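Local coordinates for protein lipase (Pelosinus fermentans, PDB 5AH0) that hydrolyses ester bonds as a lipase of the alpha/beta-hydrolase clan and also breaks down the polyester poly(butylene adipate-co-terephthalate), at residues A[166-171]-A[288-293]; A[184-189]-A[196-201]; A[205-210]-A[223-228]; A[21-24]-A[28-31]. All coordinates share one frame; numbering follows the deposited sequence.

Interaction 1: residues A[166-171]-A[288-293]; sequences TTLADG and YPFGRF
L168 and F290 bring the two backbones closest, with their CA atoms 7.5 Å apart. Residues 167-170 form one short, weakly bonded helical turn. Residues 288-293 are regular helix, with F293 N bonded to P289 O. No hydrogen bond joins the two segments; the contact is carried mainly by side chains. L168 does most of this. Its CG is anti to the backbone N (chi1 -169°), which carries the CD1 methyl out to F290. L168 CD1 lies 3.9 Å from F290 CD1 and 4.0 Å from F290 CB. It therefore sits at the root of the phenyl group and meets the ring obliquely. F293 is one helical turn further on and points toward the 166-171 segment. The edge of its ring faces the carbonyl of T167, with F293 CE2 3.9 Å from T167 O and the oxygen in the ring plane. Helix 173-190 covers the same cluster: F178 meets the F290 ring edge-to-face, and I174 touches both phenylalanines. On the short turn, D170 OD2 forms a salt bridge with R299. The whole is a small apolar contact between a helical turn and helix 288-294. That turn leads from strand 153-159 of the alpha/beta-hydrolase sheet into helix 173-190, the probable counterpart of the lid helix in related bacterial lipases.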
loop_
_atom_site.group_PDB
_atom_site.type_symbol
_atom_site.label_atom_id
_atom_site.label_comp_id
_atom_site.label_asym_id
_atom_site.label_seq_id
_atom_site.Cartn_x
_atom_site.Cartn_y
_atom_site.Cartn_z
ATOM N N THR A 166 11.922 -0.721 -3.884
ATOM C CA THR A 166 12.754 -1.252 -2.804
ATOM C C THR A 166 13.775 -2.278 -3.268
ATOM O O THR A 166 13.428 -3.187 -4.021
ATOM C CB THR A 166 11.937 -1.975 -1.753
ATOM O OG1 THR A 166 10.777 -1.216 -1.436
ATOM C CG2 THR A 166 12.774 -2.145 -0.531
ATOM N N THR A 167 15.004 -2.200 -2.759
ATOM C CA THR A 167 16.001 -3.214 -3.090
ATOM C C THR A 167 15.624 -4.567 -2.461
ATOM O O THR A 167 16.167 -5.602 -2.824
ATOM C CB THR A 167 17.409 -2.766 -2.664
ATOM O OG1 THR A 167 17.419 -2.423 -1.282
ATOM C CG2 THR A 167 17.786 -1.529 -3.437
ATOM N N LEU A 168 14.657 -4.564 -1.550
ATOM C CA LEU A 168 14.155 -5.822 -1.011
ATOM C C LEU A 168 13.520 -6.648 -2.119
ATOM O O LEU A 168 13.663 -7.866 -2.160
ATOM C CB LEU A 168 13.119 -5.590 0.080
ATOM C CG LEU A 168 12.751 -6.846 0.874
ATOM C CD1 LEU A 168 13.742 -7.101 2.002
ATOM C CD2 LEU A 168 11.347 -6.763 1.401
ATOM N N ALA A 169 12.829 -5.976 -3.029
ATOM C CA ALA A 169 12.163 -6.676 -4.126
ATOM C C ALA A 169 13.115 -6.946 -5.295
ATOM O O ALA A 169 12.833 -7.802 -6.133
ATOM C CB ALA A 169 10.943 -5.883 -4.604
ATOM N N ASP A 170 14.236 -6.227 -5.348
ATOM C CA ASP A 170 15.225 -6.447 -6.406
ATOM C C ASP A 170 15.956 -7.775 -6.214
ATOM O O ASP A 170 16.408 -8.385 -7.182
ATOM C CB ASP A 170 16.244 -5.298 -6.475
ATOM C CG ASP A 170 15.639 -3.993 -7.003
ATOM O OD1 ASP A 170 14.410 -3.807 -6.918
ATOM O OD2 ASP A 170 16.397 -3.152 -7.532
ATOM N N GLY A 171 16.086 -8.199 -4.958
ATOM C CA GLY A 171 16.723 -9.463 -4.623
ATOM C C GLY A 171 15.908 -10.697 -4.981
ATOM O O GLY A 171 16.357 -11.825 -4.773
ATOM N N TYR A 288 14.777 -7.642 11.382
ATOM C CA TYR A 288 16.216 -7.584 11.590
ATOM C C TYR A 288 17.042 -8.063 10.371
ATOM O O TYR A 288 17.913 -7.339 9.897
ATOM C CB TYR A 288 16.615 -8.368 12.841
ATOM C CG TYR A 288 18.119 -8.427 13.022
ATOM C CD1 TYR A 288 18.832 -7.314 13.454
ATOM C CD2 TYR A 288 18.830 -9.593 12.742
ATOM C CE1 TYR A 288 20.229 -7.360 13.606
ATOM C CE2 TYR A 288 20.214 -9.654 12.899
ATOM C CZ TYR A 288 20.905 -8.536 13.333
ATOM O OH TYR A 288 22.270 -8.592 13.476
ATOM N N PRO A 289 16.779 -9.276 9.860
ATOM C CA PRO A 289 17.614 -9.675 8.726
ATOM C C PRO A 289 17.319 -8.866 7.461
ATOM O O PRO A 289 18.219 -8.646 6.654
ATOM C CB PRO A 289 17.248 -11.151 8.526
ATOM C CG PRO A 289 15.833 -11.236 8.996
ATOM C CD PRO A 289 15.753 -10.291 10.175
ATOM N N PHE A 290 16.076 -8.439 7.279
ATOM C CA PHE A 290 15.728 -7.696 6.073
ATOM C C PHE A 290 16.339 -6.294 6.058
ATOM O O PHE A 290 16.875 -5.867 5.035
ATOM C CB PHE A 290 14.199 -7.672 5.919
ATOM C CG PHE A 290 13.617 -9.057 5.871
ATOM C CD1 PHE A 290 13.863 -9.877 4.780
ATOM C CD2 PHE A 290 12.912 -9.574 6.942
ATOM C CE1 PHE A 290 13.378 -11.163 4.744
ATOM C CE2 PHE A 290 12.425 -10.869 6.904
ATOM C CZ PHE A 290 12.654 -11.658 5.809
ATOM N N GLY A 291 16.295 -5.607 7.199
ATOM C CA GLY A 291 17.002 -4.350 7.376
ATOM C C GLY A 291 18.485 -4.459 7.068
ATOM O O GLY A 291 19.048 -3.576 6.413
ATOM N N ARG A 292 19.132 -5.527 7.539
ATOM C CA ARG A 292 20.563 -5.709 7.285
ATOM C C ARG A 292 20.818 -6.033 5.825
ATOM O O ARG A 292 21.793 -5.547 5.242
ATOM C CB ARG A 292 21.154 -6.799 8.190
ATOM C CG ARG A 292 21.280 -6.344 9.641
ATOM C CD ARG A 292 22.070 -7.292 10.520
ATOM N NE ARG A 292 23.503 -7.025 10.554
ATOM C CZ ARG A 292 24.400 -7.767 9.923
ATOM N NH1 ARG A 292 23.999 -8.817 9.210
ATOM N NH2 ARG A 292 25.687 -7.462 10.006
ATOM N N PHE A 293 19.945 -6.838 5.228
ATOM C CA PHE A 293 20.101 -7.141 3.819
ATOM C C PHE A 293 20.028 -5.867 2.984
ATOM O O PHE A 293 20.886 -5.635 2.152
ATOM C CB PHE A 293 19.051 -8.140 3.315
ATOM C CG PHE A 293 19.119 -8.354 1.830
ATOM C CD1 PHE A 293 20.022 -9.261 1.290
ATOM C CD2 PHE A 293 18.327 -7.603 0.972
ATOM C CE1 PHE A 293 20.120 -9.441 -0.088
ATOM C CE2 PHE A 293 18.408 -7.776 -0.415
ATOM C CZ PHE A 293 19.307 -8.701 -0.948
#

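Interaction 2: residues A[184-189]-A[196-201]; sequences ASLASF and LIYDFK
L186 brings its CD1 methyl to the Y198 ring, with L186 CD1 3.9 Å from Y198 CE2 and 4.0 Å from Y198 CD2. The two side chains cross obliquely. L186 CG is anti to the carbonyl carbon (chi1 -66°) and CD1 is fully extended beyond it, which gives the reach to the tyrosine. Nearer the backbone, L186 CB is 4.1 Å from L196 CD2. L196 points toward the helix, and L196 CD2 rests on the backbone, 3.9 Å from A187 N and 4.1 Å from A187 CB. The small A187 probably lets the leucine come this close. No hydrogen bond crosses between the segments. The chain has folded back here: helix 173-190 ends, turns, and returns as a loop, extended at 196-199, past its own last turns. A backbone bond between A187 and G193 belongs to the same reversal. L196 also touches V183 and T190 of that helix and L215 of helix 215-223. An alanine at L196 would probably leave a gap beside A187 and L186 CB and weaken the hold of the returning chain on the helix. Y198 OH is bonded to M13 O, in the loop after strand 6-9 that usually carries part of the oxyanion hole in alpha/beta-hydrolases. Further along, D199 OD1 accepts from K201 N at 3.2 Å in an Asx turn. The bond is nearly straight (173°) but arrives from above the carboxylate plane. D199 OD2 forms a salt bridge with R87.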
loop_
_atom_site.group_PDB
_atom_site.type_symbol
_atom_site.label_atom_id
_atom_site.label_comp_id
_atom_site.label_asym_id
_atom_site.label_seq_id
_atom_site.Cartn_x
_atom_site.Cartn_y
_atom_site.Cartn_z
ATOM N N ALA A 184 4.148 -16.195 8.957
ATOM C CA ALA A 184 4.591 -17.019 10.064
ATOM C C ALA A 184 4.706 -16.185 11.322
ATOM O O ALA A 184 4.327 -16.625 12.408
ATOM C CB ALA A 184 5.916 -17.665 9.738
ATOM N N SER A 185 5.188 -14.957 11.163
ATOM C CA SER A 185 5.341 -14.054 12.295
ATOM C C SER A 185 4.002 -13.693 12.919
ATOM O O SER A 185 3.866 -13.691 14.137
ATOM C CB SER A 185 6.057 -12.774 11.877
ATOM O OG SER A 185 6.184 -11.889 12.981
ATOM N N LEU A 186 3.016 -13.376 12.083
ATOM C CA LEU A 186 1.689 -13.020 12.577
ATOM C C LEU A 186 1.047 -14.170 13.355
ATOM O O LEU A 186 0.467 -13.965 14.424
ATOM C CB LEU A 186 0.786 -12.617 11.418
ATOM C CG LEU A 186 1.158 -11.348 10.655
ATOM C CD1 LEU A 186 0.123 -11.097 9.557
ATOM C CD2 LEU A 186 1.285 -10.149 11.584
ATOM N N ALA A 187 1.171 -15.380 12.818
ATOM C CA ALA A 187 0.610 -16.569 13.453
ATOM C C ALA A 187 1.206 -16.788 14.834
ATOM O O ALA A 187 0.500 -17.177 15.753
ATOM C CB ALA A 187 0.824 -17.799 12.582
ATOM N N SER A 188 2.503 -16.542 14.984
ATOM C CA SER A 188 3.138 -16.719 16.285
ATOM C C SER A 188 2.721 -15.634 17.264
ATOM O O SER A 188 2.292 -15.919 18.378
ATOM C CB SER A 188 4.657 -16.722 16.150
ATOM O OG SER A 188 5.266 -16.604 17.427
ATOM N N PHE A 189 2.796 -14.391 16.807
ATOM C CA PHE A 189 2.574 -13.222 17.644
ATOM C C PHE A 189 1.156 -13.140 18.218
ATOM O O PHE A 189 0.966 -12.636 19.319
ATOM C CB PHE A 189 2.877 -11.964 16.843
ATOM C CG PHE A 189 2.853 -10.705 17.651
ATOM C CD1 PHE A 189 3.827 -10.456 18.601
ATOM C CD2 PHE A 189 1.876 -9.752 17.439
ATOM C CE1 PHE A 189 3.810 -9.292 19.346
ATOM C CE2 PHE A 189 1.860 -8.584 18.177
ATOM C CZ PHE A 189 2.831 -8.357 19.130
ATOM N N LEU A 196 -4.496 -19.211 11.767
ATOM C CA LEU A 196 -4.480 -17.792 11.423
ATOM C C LEU A 196 -5.358 -17.495 10.211
ATOM O O LEU A 196 -5.248 -18.149 9.175
ATOM C CB LEU A 196 -3.050 -17.333 11.136
ATOM C CG LEU A 196 -2.852 -15.880 10.703
ATOM C CD1 LEU A 196 -2.889 -14.935 11.906
ATOM C CD2 LEU A 196 -1.511 -15.744 9.970
ATOM N N ILE A 197 -6.233 -16.508 10.337
ATOM C CA ILE A 197 -7.039 -16.091 9.204
ATOM C C ILE A 197 -6.237 -15.100 8.370
ATOM O O ILE A 197 -6.019 -13.957 8.772
ATOM C CB ILE A 197 -8.362 -15.470 9.648
ATOM C CG1 ILE A 197 -9.071 -16.416 10.623
ATOM C CG2 ILE A 197 -9.237 -15.153 8.437
ATOM C CD1 ILE A 197 -10.361 -15.872 11.185
ATOM N N TYR A 198 -5.749 -15.567 7.231
ATOM C CA TYR A 198 -4.988 -14.733 6.319
ATOM C C TYR A 198 -5.212 -15.237 4.904
ATOM O O TYR A 198 -5.181 -16.440 4.657
ATOM C CB TYR A 198 -3.496 -14.745 6.674
ATOM C CG TYR A 198 -2.688 -13.670 5.980
ATOM C CD1 TYR A 198 -2.334 -13.795 4.637
ATOM C CD2 TYR A 198 -2.265 -12.531 6.666
ATOM C CE1 TYR A 198 -1.581 -12.808 3.987
ATOM C CE2 TYR A 198 -1.512 -11.533 6.026
ATOM C CZ TYR A 198 -1.177 -11.687 4.688
ATOM O OH TYR A 198 -0.446 -10.721 4.048
ATOM N N ASP A 199 -5.459 -14.321 3.976
ATOM C CA ASP A 199 -5.749 -14.708 2.606
ATOM C C ASP A 199 -4.989 -13.866 1.586
ATOM O O ASP A 199 -5.012 -12.640 1.650
ATOM C CB ASP A 199 -7.245 -14.606 2.337
ATOM C CG ASP A 199 -7.586 -14.917 0.898
ATOM O OD1 ASP A 199 -6.899 -15.781 0.304
ATOM O OD2 ASP A 199 -8.522 -14.295 0.359
ATOM N N PHE A 200 -4.347 -14.517 0.619
ATOM C CA PHE A 200 -3.521 -13.770 -0.321
ATOM C C PHE A 200 -4.330 -13.104 -1.417
ATOM O O PHE A 200 -3.814 -12.236 -2.134
ATOM C CB PHE A 200 -2.439 -14.669 -0.910
ATOM C CG PHE A 200 -1.424 -15.092 0.107
ATOM C CD1 PHE A 200 -0.452 -14.202 0.535
ATOM C CD2 PHE A 200 -1.444 -16.366 0.646
ATOM C CE1 PHE A 200 0.478 -14.573 1.483
ATOM C CE2 PHE A 200 -0.513 -16.749 1.589
ATOM C CZ PHE A 200 0.446 -15.847 2.013
ATOM N N LYS A 201 -5.601 -13.491 -1.514
ATOM C CA LYS A 201 -6.535 -12.882 -2.453
ATOM C C LYS A 201 -5.986 -12.909 -3.875
ATOM O O LYS A 201 -5.840 -11.867 -4.521
ATOM C CB LYS A 201 -6.857 -11.450 -2.019
ATOM C CG LYS A 201 -7.430 -11.356 -0.618
ATOM C CD LYS A 201 -7.268 -9.957 -0.046
ATOM C CE LYS A 201 -7.233 -9.972 1.480
ATOM N NZ LYS A 201 -6.188 -9.019 2.025
#

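Interaction 3: residues A[205-210]-A[223-228]; sequences WGLNRK and FNSAIW
I227 sets its CG2 methyl over one face of the W205 indole. I227 CG2 lies 4.2 Å from the centroid of the W205 six-membered ring and 20° off its normal, a CH-pi contact. It is displaced toward the rim, with I227 CG2 4.0 Å from both W205 CE3 and W205 CZ3. With I227 CG2 anti to the backbone N, I227 CG1 falls beside the N, on the L207 side, where it lies 4.4 Å from L207 CD1. L207 points toward the 223-228 segment, and L207 CD1 also meets the side chain of S225, 3.9 Å from S225 OG. S225 OG also accepts from I227 N at 3.2 Å along a nearly straight line (170°), a capping bond at the start of helix 227-230. An alanine in place of S225 would probably leave I227 N without its capping acceptor and L207 CD1 with less to pack against. H82 meets W205 edge-to-face, and D233 touches it. Both are zinc ligands, together with D56 and H76, and the W205 side chain is about 5 Å from the metal. W205 thus lies in the second shell of the zinc site, backed by I227; related bacterial lipases have such a site.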
loop_
_atom_site.group_PDB
_atom_site.type_symbol
_atom_site.label_atom_id
_atom_site.label_comp_id
_atom_site.label_asym_id
_atom_site.label_seq_id
_atom_site.Cartn_x
_atom_site.Cartn_y
_atom_site.Cartn_z
ATOM N N TRP A 205 -5.982 -15.476 -10.236
ATOM C CA TRP A 205 -4.940 -16.369 -10.732
ATOM C C TRP A 205 -5.257 -17.824 -10.400
ATOM O O TRP A 205 -4.435 -18.705 -10.614
ATOM C CB TRP A 205 -3.584 -16.011 -10.141
ATOM C CG TRP A 205 -3.139 -14.598 -10.356
ATOM C CD1 TRP A 205 -3.262 -13.554 -9.481
ATOM C CD2 TRP A 205 -2.484 -14.073 -11.517
ATOM N NE1 TRP A 205 -2.717 -12.413 -10.024
ATOM C CE2 TRP A 205 -2.239 -12.704 -11.277
ATOM C CE3 TRP A 205 -2.083 -14.627 -12.738
ATOM C CZ2 TRP A 205 -1.606 -11.883 -12.213
ATOM C CZ3 TRP A 205 -1.456 -13.808 -13.668
ATOM C CH2 TRP A 205 -1.225 -12.451 -13.399
ATOM N N GLY A 206 -6.425 -18.063 -9.817
ATOM C CA GLY A 206 -6.823 -19.405 -9.430
ATOM C C GLY A 206 -6.075 -19.930 -8.220
ATOM O O GLY A 206 -6.201 -21.106 -7.864
ATOM N N LEU A 207 -5.295 -19.058 -7.582
ATOM C CA LEU A 207 -4.517 -19.451 -6.414
ATOM C C LEU A 207 -5.220 -19.153 -5.093
ATOM O O LEU A 207 -4.690 -18.436 -4.237
ATOM C CB LEU A 207 -3.143 -18.780 -6.448
ATOM C CG LEU A 207 -2.250 -19.331 -7.563
ATOM C CD1 LEU A 207 -0.932 -18.581 -7.665
ATOM C CD2 LEU A 207 -2.004 -20.817 -7.341
ATOM N N ASN A 208 -6.415 -19.708 -4.932
ATOM C CA ASN A 208 -7.146 -19.605 -3.681
ATOM C C ASN A 208 -6.954 -20.867 -2.850
ATOM O O ASN A 208 -6.762 -21.949 -3.403
ATOM C CB ASN A 208 -8.626 -19.351 -3.952
ATOM C CG ASN A 208 -9.219 -20.373 -4.881
ATOM O OD1 ASN A 208 -9.255 -20.172 -6.097
ATOM N ND2 ASN A 208 -9.677 -21.490 -4.323
ATOM N N ARG A 209 -7.012 -20.734 -1.526
ATOM C CA ARG A 209 -6.761 -21.885 -0.670
ATOM C C ARG A 209 -7.758 -23.000 -0.917
ATOM O O ARG A 209 -8.960 -22.765 -1.011
ATOM C CB ARG A 209 -6.811 -21.525 0.809
ATOM C CG ARG A 209 -6.232 -22.652 1.640
ATOM C CD ARG A 209 -6.676 -22.625 3.073
ATOM N NE ARG A 209 -6.184 -21.478 3.813
ATOM C CZ ARG A 209 -5.778 -21.551 5.073
ATOM N NH1 ARG A 209 -5.787 -22.727 5.695
ATOM N NH2 ARG A 209 -5.352 -20.464 5.701
ATOM N N LYS A 210 -7.239 -24.218 -1.011
ATOM C CA LYS A 210 -8.066 -25.403 -1.160
ATOM C C LYS A 210 -8.668 -25.802 0.185
ATOM O O LYS A 210 -8.200 -25.357 1.237
ATOM C CB LYS A 210 -7.241 -26.540 -1.747
ATOM C CG LYS A 210 -6.438 -26.110 -2.964
ATOM C CD LYS A 210 -7.328 -25.463 -4.017
ATOM C CE LYS A 210 -6.537 -25.122 -5.266
ATOM N NZ LYS A 210 -5.915 -26.333 -5.864
ATOM N N PHE A 223 3.868 -19.006 -3.253
ATOM C CA PHE A 223 5.156 -18.392 -3.588
ATOM C C PHE A 223 6.138 -19.360 -4.264
ATOM O O PHE A 223 7.263 -18.989 -4.606
ATOM C CB PHE A 223 5.768 -17.779 -2.329
ATOM C CG PHE A 223 4.977 -16.622 -1.788
ATOM C CD1 PHE A 223 5.123 -15.351 -2.328
ATOM C CD2 PHE A 223 4.054 -16.811 -0.778
ATOM C CE1 PHE A 223 4.385 -14.288 -1.851
ATOM C CE2 PHE A 223 3.308 -15.747 -0.293
ATOM C CZ PHE A 223 3.474 -14.484 -0.830
ATOM N N ASN A 224 5.710 -20.598 -4.462
ATOM C CA ASN A 224 6.480 -21.538 -5.264
ATOM C C ASN A 224 5.843 -21.667 -6.638
ATOM O O ASN A 224 6.176 -22.558 -7.410
ATOM C CB ASN A 224 6.575 -22.905 -4.586
ATOM C CG ASN A 224 7.299 -22.847 -3.256
ATOM O OD1 ASN A 224 7.667 -21.769 -2.771
ATOM N ND2 ASN A 224 7.497 -24.009 -2.648
ATOM N N SER A 225 4.900 -20.777 -6.922
ATOM C CA SER A 225 4.224 -20.765 -8.210
ATOM C C SER A 225 5.100 -20.196 -9.323
ATOM O O SER A 225 5.986 -19.377 -9.081
ATOM C CB SER A 225 2.929 -19.969 -8.117
ATOM O OG SER A 225 2.364 -19.813 -9.400
ATOM N N ALA A 226 4.834 -20.628 -10.546
ATOM C CA ALA A 226 5.594 -20.171 -11.696
ATOM C C ALA A 226 5.254 -18.731 -12.041
ATOM O O ALA A 226 6.027 -18.045 -12.705
ATOM C CB ALA A 226 5.331 -21.076 -12.896
ATOM N N ILE A 227 4.095 -18.282 -11.573
ATOM C CA ILE A 227 3.563 -16.971 -11.926
ATOM C C ILE A 227 4.544 -15.835 -11.646
ATOM O O ILE A 227 4.656 -14.900 -12.436
ATOM C CB ILE A 227 2.256 -16.680 -11.169
ATOM C CG1 ILE A 227 1.247 -17.800 -11.399
ATOM C CG2 ILE A 227 1.659 -15.373 -11.627
ATOM C CD1 ILE A 227 0.735 -17.871 -12.807
ATOM N N TRP A 228 5.267 -15.938 -10.535
ATOM C CA TRP A 228 6.144 -14.865 -10.085
ATOM C C TRP A 228 7.243 -14.525 -11.077
ATOM O O TRP A 228 7.650 -13.367 -11.190
ATOM C CB TRP A 228 6.759 -15.239 -8.743
ATOM C CG TRP A 228 5.708 -15.475 -7.734
ATOM C CD1 TRP A 228 5.235 -16.678 -7.306
ATOM C CD2 TRP A 228 4.953 -14.476 -7.044
ATOM N NE1 TRP A 228 4.242 -16.488 -6.372
ATOM C CE2 TRP A 228 4.051 -15.145 -6.196
ATOM C CE3 TRP A 228 4.966 -13.077 -7.049
ATOM C CZ2 TRP A 228 3.164 -14.467 -5.367
ATOM C CZ3 TRP A 228 4.089 -12.406 -6.220
ATOM C CH2 TRP A 228 3.193 -13.103 -5.396
#

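Interaction 4: residues A[21-24]-A[28-31]; sequences LGLK and GITD
K24 and G28 form a single antiparallel bridge, a hydrogen-bonded pair with CA atoms 4.6 Å apart. K24 N donates to G28 O at 2.8 Å with an angle of 147°. The donor lies above the carbonyl plane rather than on a lone pair. The return bond from G28 N to K24 O is equally short but bent to 128°, and it is weak. G28 O is also close to K24 CB. The preceding carbonyl, L23 O, is taken by W15 NE1. The aliphatic chain of K24 lies beside the D31 carboxylate, with K24 CE 3.9 Å from D31 OD2. K24 NZ stays 4.6 Å from D31 OD2, beyond a salt bridge, although the opposite charges probably still attract. D31 OD1 has a firmer mate in R17, with which it forms a salt bridge. On the apolar side, L23 CG is anti to the backbone N (chi1 -162°). This brings L23 CD1 to 3.7 Å from G28 CA and 4.0 Å from I29 CG2. The result is a tight, hairpin-like reversal in the loop between strand 6-9 and helix 32-38. It ends at D31, the N-cap residue of that helix.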
loop_
_atom_site.group_PDB
_atom_site.type_symbol
_atom_site.label_atom_id
_atom_site.label_comp_id
_atom_site.label_asym_id
_atom_site.label_seq_id
_atom_site.Cartn_x
_atom_site.Cartn_y
_atom_site.Cartn_z
ATOM N N LEU A 21 -7.169 -12.114 13.611
ATOM C CA LEU A 21 -7.864 -11.710 14.821
ATOM C C LEU A 21 -6.860 -11.311 15.881
ATOM O O LEU A 21 -5.839 -11.975 16.061
ATOM C CB LEU A 21 -8.757 -12.835 15.332
ATOM C CG LEU A 21 -10.206 -12.771 14.864
ATOM C CD1 LEU A 21 -10.302 -12.804 13.342
ATOM C CD2 LEU A 21 -10.994 -13.918 15.474
ATOM N N GLY A 22 -7.133 -10.210 16.566
ATOM C CA GLY A 22 -6.298 -9.817 17.675
ATOM C C GLY A 22 -5.224 -8.817 17.321
ATOM O O GLY A 22 -4.570 -8.292 18.211
ATOM N N LEU A 23 -5.021 -8.561 16.034
ATOM C CA LEU A 23 -4.037 -7.569 15.599
ATOM C C LEU A 23 -4.535 -6.800 14.377
ATOM O O LEU A 23 -4.629 -7.349 13.278
ATOM C CB LEU A 23 -2.691 -8.225 15.280
ATOM C CG LEU A 23 -1.501 -7.254 15.233
ATOM C CD1 LEU A 23 -1.126 -6.790 16.629
ATOM C CD2 LEU A 23 -0.310 -7.848 14.545
ATOM N N LYS A 24 -4.859 -5.530 14.580
ATOM C CA LYS A 24 -5.232 -4.639 13.487
ATOM C C LYS A 24 -3.974 -4.156 12.758
ATOM O O LYS A 24 -2.995 -3.752 13.396
ATOM C CB LYS A 24 -6.018 -3.448 14.031
ATOM C CG LYS A 24 -7.478 -3.401 13.652
ATOM C CD LYS A 24 -8.237 -4.605 14.139
ATOM C CE LYS A 24 -9.635 -4.566 13.603
ATOM N NZ LYS A 24 -10.372 -5.775 14.010
ATOM N N GLY A 28 -2.282 -2.062 15.514
ATOM C CA GLY A 28 -1.940 -3.228 16.302
ATOM C C GLY A 28 -3.112 -3.619 17.183
ATOM O O GLY A 28 -4.224 -3.866 16.692
ATOM N N ILE A 29 -2.873 -3.638 18.493
ATOM C CA ILE A 29 -3.897 -4.018 19.456
ATOM C C ILE A 29 -4.759 -2.818 19.849
ATOM O O ILE A 29 -5.603 -2.921 20.737
ATOM C CB ILE A 29 -3.285 -4.652 20.717
ATOM C CG1 ILE A 29 -2.488 -3.615 21.508
ATOM C CG2 ILE A 29 -2.410 -5.856 20.341
ATOM C CD1 ILE A 29 -2.017 -4.123 22.859
ATOM N N THR A 30 -4.529 -1.679 19.197
ATOM C CA THR A 30 -5.478 -0.561 19.225
ATOM C C THR A 30 -6.199 -0.426 17.866
ATOM O O THR A 30 -5.577 -0.509 16.808
ATOM C CB THR A 30 -4.760 0.758 19.578
ATOM O OG1 THR A 30 -3.995 0.574 20.775
ATOM C CG2 THR A 30 -5.755 1.892 19.790
ATOM N N ASP A 31 -7.502 -0.206 17.876
ATOM C CA ASP A 31 -8.207 -0.055 16.607
ATOM C C ASP A 31 -8.228 1.411 16.185
ATOM O O ASP A 31 -9.193 2.115 16.472
ATOM C CB ASP A 31 -9.638 -0.588 16.702
ATOM C CG ASP A 31 -10.273 -0.781 15.333
ATOM O OD1 ASP A 31 -9.740 -0.231 14.336
ATOM O OD2 ASP A 31 -11.309 -1.471 15.251
#

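Interactions 2 and 4 touch. Their centres are 13 Å apart, and L23 CD1 packs 3.8 Å from F189 CE2, so the loop after strand 6-9 lies against helix 173-190. Interactions 2 and 3 also meet, with F200 CE1 3.5 Å from F223 CE2. Interaction 1 lies at the other end of helix 173-190, its centre 21 Å from that of interaction 2 and with no direct touch. Along the chain, interactions 2 and 3 both fall inside the loop closed by interaction 1. Residues of all four interactions lie on or touch helix 173-190. Interaction 3 borders the zinc site: the W205 side chain is about 5 Å from the zinc ion.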